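Local coordinates for periplasmic cell division protein (SufI) (PDB 6SYY) that binds four copper ions, three of them clustered around an oxygen atom, and probably acts as a multicopper oxidase, at residues A[282-285]-A[286-290]. Numbering follows the deposited sequence.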
ATOM      1  N   GLY A 282       9.496   3.711   4.214  1.00 27.23           N
ATOM      2  CA  GLY A 282      10.533   4.576   3.704  1.00 19.82           C
ATOM      3  C   GLY A 282      11.750   3.828   3.192  1.00 30.82           C
ATOM      4  O   GLY A 282      11.704   2.639   2.858  1.00 33.75           O
ATOM      5  N   LEU A 283      12.866   4.553   3.139  1.00 32.18           N
ATOM      6  CA  LEU A 283      14.069   4.055   2.489  1.00 35.78           C
ATOM      7  C   LEU A 283      14.744   2.984   3.333  1.00 32.59           C
ATOM      8  O   LEU A 283      14.748   3.056   4.564  1.00 26.89           O
ATOM      9  CB  LEU A 283      15.048   5.203   2.236  1.00 19.90           C
ATOM     10  CG  LEU A 283      14.623   6.276   1.228  1.00 25.06           C
ATOM     11  CD1 LEU A 283      15.408   7.563   1.442  1.00 20.45           C
ATOM     12  CD2 LEU A 283      14.787   5.778  -0.205  1.00 19.41           C
ATOM     13  N   LEU A 284      15.319   1.988   2.659  1.00 25.47           N
ATOM     14  CA  LEU A 284      16.230   1.064   3.317  1.00 37.14           C
ATOM     15  C   LEU A 284      17.550   1.769   3.628  1.00 22.26           C
ATOM     16  O   LEU A 284      17.778   2.921   3.251  1.00 26.61           O
ATOM     17  CB  LEU A 284      16.486  -0.163   2.441  1.00 20.63           C
ATOM     18  CG  LEU A 284      15.263  -0.981   2.042  1.00 37.28           C
ATOM     19  CD1 LEU A 284      15.676  -2.159   1.187  1.00 20.37           C
ATOM     20  CD2 LEU A 284      14.522  -1.456   3.271  1.00 24.11           C
ATOM     21  N   ASP A 285      18.437   1.059   4.324  1.00 22.21           N
ATOM     22  CA  ASP A 285      19.735   1.643   4.640  1.00 30.19           C
ATOM     23  C   ASP A 285      20.604   1.756   3.390  1.00 37.65           C
ATOM     24  O   ASP A 285      21.248   2.789   3.165  1.00 26.22           O
ATOM     25  CB  ASP A 285      20.431   0.820   5.727  1.00 24.26           C
ATOM     26  CG  ASP A 285      20.601  -0.644   5.340  1.00 46.87           C
ATOM     27  OD1 ASP A 285      19.705  -1.194   4.666  1.00 67.78           O
ATOM     28  OD2 ASP A 285      21.634  -1.244   5.707  1.00 55.21           O
ATOM     29  N   THR A 286      20.629   0.717   2.566  1.00 31.35           N
ATOM     30  CA  THR A 286      21.404   0.670   1.336  1.00 28.45           C
ATOM     31  C   THR A 286      20.547   0.030   0.257  1.00 23.97           C
ATOM     32  O   THR A 286      19.578  -0.670   0.565  1.00 34.06           O
ATOM     33  CB  THR A 286      22.695  -0.145   1.493  1.00 32.20           C
ATOM     34  OG1 THR A 286      22.357  -1.523   1.700  1.00 40.25           O
ATOM     35  CG2 THR A 286      23.534   0.359   2.661  1.00 25.72           C
ATOM     36  N   PRO A 287      20.874   0.253  -1.016  1.00 31.43           N
ATOM     37  CA  PRO A 287      20.156  -0.453  -2.084  1.00 26.19           C
ATOM     38  C   PRO A 287      20.394  -1.955  -2.009  1.00 30.62           C
ATOM     39  O   PRO A 287      21.481  -2.414  -1.655  1.00 37.82           O
ATOM     40  CB  PRO A 287      20.742   0.148  -3.367  1.00 26.32           C
ATOM     41  CG  PRO A 287      21.281   1.473  -2.951  1.00 31.16           C
ATOM     42  CD  PRO A 287      21.781   1.283  -1.552  1.00 33.09           C
ATOM     43  N   LYS A 288      19.356  -2.722  -2.341  1.00 26.63           N
ATOM     44  CA  LYS A 288      19.405  -4.182  -2.327  1.00 35.37           C
ATOM     45  C   LYS A 288      19.155  -4.678  -3.744  1.00 29.78           C
ATOM     46  O   LYS A 288      18.037  -4.559  -4.258  1.00 26.19           O
ATOM     47  CB  LYS A 288      18.372  -4.763  -1.358  1.00 21.68           C
ATOM     48  CG  LYS A 288      18.344  -4.099   0.010  1.00 28.37           C
ATOM     49  CD  LYS A 288      19.655  -4.258   0.762  1.00 28.75           C
ATOM     50  CE  LYS A 288      19.625  -3.493   2.079  1.00 31.03           C
ATOM     51  NZ  LYS A 288      20.835  -3.746   2.917  1.00 44.40           N
ATOM     52  N   GLU A 289      20.190  -5.233  -4.373  1.00 38.73           N
ATOM     53  CA  GLU A 289      20.072  -5.713  -5.744  1.00 38.00           C
ATOM     54  C   GLU A 289      19.301  -7.028  -5.776  1.00 32.42           C
ATOM     55  O   GLU A 289      19.608  -7.960  -5.025  1.00 34.17           O
ATOM     56  CB  GLU A 289      21.452  -5.891  -6.379  1.00 33.83           C
ATOM     57  CG  GLU A 289      21.387  -6.349  -7.827  1.00 31.18           C
ATOM     58  CD  GLU A 289      22.741  -6.382  -8.509  1.00 56.07           C
ATOM     59  OE1 GLU A 289      23.701  -5.774  -7.990  1.00 48.14           O
ATOM     60  OE2 GLU A 289      22.840  -7.021  -9.575  1.00 41.53           O
ATOM     61  N   VAL A 290      18.286  -7.093  -6.635  1.00 30.39           N
ATOM     62  CA  VAL A 290      17.440  -8.269  -6.781  1.00 26.18           C
ATOM     63  C   VAL A 290      17.157  -8.466  -8.262  1.00 36.42           C
ATOM     64  O   VAL A 290      17.517  -7.641  -9.103  1.00 27.06           O
ATOM     65  CB  VAL A 290      16.110  -8.140  -6.009  1.00 26.21           C
ATOM     66  CG1 VAL A 290      16.361  -7.960  -4.523  1.00 24.96           C
ATOM     67  CG2 VAL A 290      15.279  -6.989  -6.573  1.00 27.59           C
TER
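K288 reaches back across the corner that the chain turns at D285 and T286, its NZ lying 3.3 Å from OD1 of D285 in a salt bridge whose hydrogen bond is weak; OD2 of D285 stands farther from NZ, at 3.8 Å, and the two side chains run at about a right angle. The same ammonium donates a shorter bond to T286, NZ to OG1 at 3.0 Å, so one lysine end grips both corner residues. The T286 hydroxyl is available because OG1 sits between the backbone N and the carbonyl carbon (chi1 67°), while CG2 takes the place opposite the carbonyl carbon. Replacing T286 with a valine would probably cost the ammonium its shorter hydrogen bond, leaving the weak one to D285 and a lysine end freer to turn. K288 comes back this way through a bend at chi2 (-62°), beyond which the chain is extended to NZ. Its aliphatic part meets L284, with CD1 of L284 3.5 Å from CG of K288, a nonpolar contact beside the ionic one. Buried L284 also packs on V276 and L475, and its carbonyl O accepts a bond from the S383 hydroxyl. This is a local contact around a corner in a cupredoxin-like part of the enzyme, away from the copper sites. On both sides of the corner the backbone pairs with strand 270-279, L284 with I277 and K288 with V276, forming the second arm of an antiparallel hairpin, while D285 bonds to the backbone of L382 in a neighbouring loop.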